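Local coordinates for protein Dok-7 (Mus musculus, PDB 3ML4), which activates the muscle receptor tyrosine kinase MuSK as a dimeric adaptor, binding phosphoinositides through its PH domain and the receptor through its PTB domain, at residues B[116-120]-B[195-199]; B[156-162]-B[173-179]. All blocks are in the same frame, centred on the assembly; numbering follows the deposited sequence.

Contact 1: residues B[116-120]-B[195-199]; sequences HRFHV and QMSFL
The selenomethionine at Met196 lays its CG almost straight above the centre of the Phe118 ring, 3.6 Å from the centroid, and then folds its end back toward the strand. The bend at chi3 (-138°) carries the terminal methyl down beside the root of the ring, where CE lies 3.5 Å from Phe118 CB; the methionine thus runs back along the ring, against the direction in which Phe118 extends. SE sits obliquely to the ring, 4.7 Å from the centroid of Phe118, a Met-aromatic contact. A long unbranched side chain suits this place because it can cover a flat face and still reach Val120, whose CG1 is 4.1 Å from Met196 CE.

One helical turn later, Leu199 uses both its methyls. CD1 stands over one face of the His116 imidazole, toward its rim and 3.4 Å from His116 CE1, a CH-pi contact, while CD2 sits in the angle between the base of the His116 ring and the edge of Phe118, 4.1 Å from Phe118 CE2. With CG of Leu199 anti to the backbone N (chi1 -159°), the fork is directed at the strand. Histidine is well suited here: its face can take a methyl while NE2 hydrogen-bonds Glu114.

His116, Phe118 and Val120 alternate along the strand and all point at the helix, the regular spacing of a sheet's inner face. The axes of 116-120 and 195-199 come within 10.7 Å and run at 149°, nearly antiparallel. This is the C-terminal helix of the PTB fold, 193-203, packed on strand 115-122 in the middle of the sheet; strand 133-138 adds Leu137 against Leu199, and strand 170-175 adds Phe171 against Met196.

Contact 2: residues B[156-162]-B[173-179]; sequences WKLSDLR and FEGGTRC
Phe173 drives the edge of its ring into the face of Trp156, CE2 standing over the indole, in a T-shaped stack with planes at 85° and Phe173 CZ 3.6 Å from Trp156 CH2. At the indole's rim, in its plane, Cys179 SG lies 3.9 Å from Trp156 CD1.

Two backbone bonds frame the non-hydrogen-bonded pair Leu161-Gly175: Gly176 N to Asp160 O and Arg162 N to Glu174 O, each 2.9 Å. At Gly175 and Gly176 a CB would probably press on Trp156 CD1 and on Arg162 CG and Asp160 O. The Asp160 carboxylate lies beside CB and CG of Arg178, its OD1 4.2 Å from Arg178 NE, opposite charges beyond a salt bridge. Arg162, extended from CG to NE, forms a long salt bridge between NE and Glu174 OE2, 3.8 Å, with the oxygen well out of the guanidinium plane.

Farther out, Trp182 O accepts the indole N-H and Arg163 holds Glu174 OE1. Replacing Trp156 by alanine is likely to leave the Phe173 edge without a face to meet and Trp182 O without its donor. Thr177 OG1 and Arg178 NH2 hydrogen-bond the bound peptide's modified side chain and backbone; with the Arg162 charge near by, this is consistent with a pocket for an anionic, phosphorylated side chain, as in PTB domains.

In the fold
Both contacts belong to the PTB domain and reach the same antiparallel sheet, but they use it differently. Contact 1, buried, sets helix 193-203 against central strand 115-122 with no hydrogen bond across it; ring faces, methyls and a methionine side chain do the work. Contact 2, only partly buried, ties strand 151-157 and the 158-160 turn, which lead into 161-167, to the end of strand 170-175 and the loop after it, adding backbone bonds and charges to its aromatic pair. The centres of contacts 1 and 2 lie about 17 Å apart. The helix nevertheless spans both places, since its Phe200 packs on Leu161. Eight residues of contact 2 are within reach of the peptide, against Ser197 alone in contact 1.

Contact 1: residues B[116-120]-B[195-199]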
# COMPACT_ATOMS: atom_id res chain seq x y z
N HIS B 116 5.02 11.23 8.96
CA HIS B 116 5.18 12.43 9.77
C HIS B 116 6.38 12.26 10.69
O HIS B 116 6.75 11.13 11.03
CB HIS B 116 3.93 12.64 10.63
CG HIS B 116 2.66 12.76 9.85
ND1 HIS B 116 1.95 13.95 9.75
CD2 HIS B 116 1.95 11.85 9.13
CE1 HIS B 116 0.88 13.76 9.00
NE2 HIS B 116 0.86 12.49 8.62
N ARG B 117 6.98 13.37 11.10
CA ARG B 117 8.11 13.31 12.00
C ARG B 117 8.04 14.44 13.02
O ARG B 117 7.63 15.55 12.70
CB ARG B 117 9.43 13.34 11.22
CG ARG B 117 10.00 14.73 11.01
CD ARG B 117 11.19 14.73 10.10
NE ARG B 117 10.84 15.28 8.80
CZ ARG B 117 10.81 16.58 8.52
NH1 ARG B 117 11.14 17.46 9.46
NH2 ARG B 117 10.45 16.99 7.31
N PHE B 118 8.44 14.13 14.25
CA PHE B 118 8.46 15.12 15.34
C PHE B 118 9.77 15.03 16.10
O PHE B 118 10.14 13.95 16.57
CB PHE B 118 7.31 14.87 16.31
CG PHE B 118 5.95 14.80 15.67
CD1 PHE B 118 5.11 15.90 15.68
CD2 PHE B 118 5.50 13.62 15.06
CE1 PHE B 118 3.84 15.84 15.09
CE2 PHE B 118 4.25 13.55 14.48
CZ PHE B 118 3.41 14.67 14.50
N HIS B 119 10.48 16.16 16.20
CA HIS B 119 11.69 16.24 17.01
C HIS B 119 11.33 16.11 18.49
O HIS B 119 10.59 16.94 19.04
CB HIS B 119 12.42 17.57 16.76
CG HIS B 119 13.07 17.67 15.41
ND1 HIS B 119 12.88 18.75 14.57
CD2 HIS B 119 13.87 16.81 14.74
CE1 HIS B 119 13.56 18.56 13.45
NE2 HIS B 119 14.17 17.40 13.53
N VAL B 120 11.86 15.07 19.13
CA VAL B 120 11.57 14.78 20.54
C VAL B 120 12.84 14.51 21.36
O VAL B 120 13.93 14.32 20.82
CB VAL B 120 10.61 13.56 20.69
CG1 VAL B 120 9.30 13.77 19.91
CG2 VAL B 120 11.30 12.25 20.28
N GLN B 195 -0.62 17.43 18.80
CA GLN B 195 -0.52 17.04 17.39
C GLN B 195 -0.22 15.56 17.20
O GLN B 195 -0.72 14.94 16.27
CB GLN B 195 0.53 17.87 16.66
CG GLN B 195 -0.01 19.16 16.08
CD GLN B 195 1.06 20.19 15.81
OE1 GLN B 195 2.21 19.86 15.48
NE2 GLN B 195 0.69 21.46 15.92
N MSE B 196 0.61 15.00 18.08
CA MSE B 196 0.97 13.59 18.00
C MSE B 196 -0.21 12.69 18.35
O MSE B 196 -0.47 11.70 17.66
CB MSE B 196 2.17 13.28 18.88
CG MSE B 196 3.48 13.84 18.36
SE MSE B 196 4.95 13.75 19.64
CE MSE B 196 5.67 15.51 19.30
N SER B 197 -0.92 13.06 19.42
CA SER B 197 -2.06 12.29 19.92
C SER B 197 -3.22 12.29 18.93
O SER B 197 -3.87 11.25 18.73
CB SER B 197 -2.51 12.87 21.27
OG SER B 197 -3.32 11.94 21.97
N PHE B 198 -3.47 13.44 18.31
CA PHE B 198 -4.52 13.57 17.32
C PHE B 198 -4.21 12.77 16.05
O PHE B 198 -5.10 12.16 15.46
CB PHE B 198 -4.74 15.04 16.98
CG PHE B 198 -5.58 15.25 15.75
CD1 PHE B 198 -6.96 15.03 15.80
CD2 PHE B 198 -5.00 15.65 14.56
CE1 PHE B 198 -7.74 15.23 14.66
CE2 PHE B 198 -5.77 15.85 13.42
CZ PHE B 198 -7.14 15.64 13.47
N LEU B 199 -2.94 12.78 15.65
CA LEU B 199 -2.48 11.96 14.54
C LEU B 199 -2.74 10.49 14.85
O LEU B 199 -3.27 9.75 14.02
CB LEU B 199 -0.99 12.19 14.31
CG LEU B 199 -0.45 11.83 12.93
CD1 LEU B 199 -0.60 13.04 12.02
CD2 LEU B 199 1.01 11.43 13.03

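Contact 2: residues B[156-162]-B[173-179]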
# COMPACT_ATOMS: atom_id res chain seq x y z
N TRP B 156 7.43 0.00 16.71
CA TRP B 156 6.16 -0.56 17.14
C TRP B 156 5.17 -0.53 15.98
O TRP B 156 5.19 0.42 15.19
CB TRP B 156 5.56 0.25 18.31
CG TRP B 156 6.46 0.43 19.51
CD1 TRP B 156 6.44 -0.29 20.66
CD2 TRP B 156 7.50 1.42 19.68
NE1 TRP B 156 7.40 0.17 21.54
CE2 TRP B 156 8.06 1.21 20.96
CE3 TRP B 156 8.00 2.44 18.87
CZ2 TRP B 156 9.12 2.00 21.45
CZ3 TRP B 156 9.05 3.22 19.36
CH2 TRP B 156 9.59 2.99 20.64
N LYS B 157 4.33 -1.55 15.87
CA LYS B 157 3.09 -1.43 15.11
C LYS B 157 2.18 -0.55 15.96
O LYS B 157 2.05 -0.77 17.17
CB LYS B 157 2.40 -2.78 14.92
CG LYS B 157 2.99 -3.70 13.86
CD LYS B 157 1.93 -4.69 13.37
CE LYS B 157 2.42 -6.13 13.40
NZ LYS B 157 3.65 -6.37 12.58
N LEU B 158 1.53 0.43 15.33
CA LEU B 158 0.51 1.23 16.02
C LEU B 158 -0.62 0.39 16.62
O LEU B 158 -1.15 0.73 17.68
CB LEU B 158 -0.05 2.31 15.10
CG LEU B 158 0.28 3.74 15.52
CD1 LEU B 158 1.74 4.09 15.26
CD2 LEU B 158 -0.64 4.73 14.82
N SER B 159 -0.97 -0.71 15.96
CA SER B 159 -2.05 -1.59 16.41
C SER B 159 -1.70 -2.39 17.67
O SER B 159 -2.55 -3.06 18.26
CB SER B 159 -2.49 -2.52 15.27
OG SER B 159 -1.42 -3.33 14.82
N ASP B 160 -0.44 -2.30 18.10
CA ASP B 160 0.04 -3.03 19.27
C ASP B 160 0.24 -2.12 20.48
O ASP B 160 0.70 -2.56 21.54
CB ASP B 160 1.33 -3.78 18.93
CG ASP B 160 1.13 -4.84 17.86
OD1 ASP B 160 -0.02 -5.24 17.62
OD2 ASP B 160 2.13 -5.28 17.27
N LEU B 161 -0.12 -0.85 20.33
CA LEU B 161 -0.09 0.12 21.43
C LEU B 161 -1.38 0.05 22.25
O LEU B 161 -2.47 0.15 21.69
CB LEU B 161 0.09 1.53 20.87
CG LEU B 161 1.46 2.19 20.78
CD1 LEU B 161 2.62 1.21 20.57
CD2 LEU B 161 1.42 3.23 19.67
N ARG B 162 -1.24 -0.12 23.56
CA ARG B 162 -2.40 -0.15 24.47
C ARG B 162 -2.99 1.24 24.62
O ARG B 162 -4.19 1.44 24.45
CB ARG B 162 -2.03 -0.64 25.87
CG ARG B 162 -1.33 -1.99 25.93
CD ARG B 162 -1.61 -2.67 27.27
NE ARG B 162 -0.68 -3.77 27.52
CZ ARG B 162 -0.90 -4.77 28.38
NH1 ARG B 162 -2.04 -4.82 29.07
NH2 ARG B 162 0.00 -5.72 28.54
N PHE B 173 3.38 7.05 25.31
CA PHE B 173 2.75 5.89 24.68
C PHE B 173 3.18 4.56 25.31
O PHE B 173 4.29 4.43 25.82
CB PHE B 173 2.96 5.89 23.16
CG PHE B 173 4.37 5.63 22.72
CD1 PHE B 173 5.30 6.66 22.64
CD2 PHE B 173 4.77 4.34 22.35
CE1 PHE B 173 6.61 6.41 22.23
CE2 PHE B 173 6.08 4.09 21.94
CZ PHE B 173 7.00 5.13 21.87
N GLU B 174 2.27 3.58 25.29
CA GLU B 174 2.55 2.26 25.85
C GLU B 174 2.38 1.14 24.83
O GLU B 174 1.32 0.99 24.22
CB GLU B 174 1.67 2.01 27.08
CG GLU B 174 1.90 0.64 27.73
CD GLU B 174 0.87 0.30 28.80
OE1 GLU B 174 -0.04 1.12 29.08
OE2 GLU B 174 0.97 -0.82 29.36
N GLY B 175 3.44 0.35 24.64
CA GLY B 175 3.37 -0.84 23.81
C GLY B 175 2.97 -2.06 24.62
O GLY B 175 3.46 -2.27 25.73
N GLY B 176 2.07 -2.87 24.05
CA GLY B 176 1.55 -4.03 24.74
C GLY B 176 2.36 -5.30 24.58
O GLY B 176 3.48 -5.28 24.08
N THR B 177 1.76 -6.41 25.02
CA THR B 177 2.37 -7.75 24.94
C THR B 177 2.81 -8.11 23.53
O THR B 177 3.87 -8.71 23.35
CB THR B 177 1.41 -8.82 25.50
OG1 THR B 177 1.34 -8.69 26.93
CG2 THR B 177 1.87 -10.23 25.16
N ARG B 178 2.00 -7.73 22.54
CA ARG B 178 2.31 -7.97 21.12
C ARG B 178 3.76 -7.60 20.77
O ARG B 178 4.40 -8.30 19.98
CB ARG B 178 1.37 -7.17 20.21
CG ARG B 178 0.01 -6.79 20.78
CD ARG B 178 -1.15 -7.56 20.17
NE ARG B 178 -2.44 -7.01 20.61
CZ ARG B 178 -3.09 -7.42 21.69
NH1 ARG B 178 -2.60 -8.38 22.46
NH2 ARG B 178 -4.25 -6.86 22.02
N CYS B 179 4.27 -6.51 21.35
CA CYS B 179 5.64 -6.05 21.09
C CYS B 179 6.64 -6.49 22.17
O CYS B 179 7.10 -5.69 22.98
CB CYS B 179 5.70 -4.54 20.81
SG CYS B 179 4.27 -3.52 21.30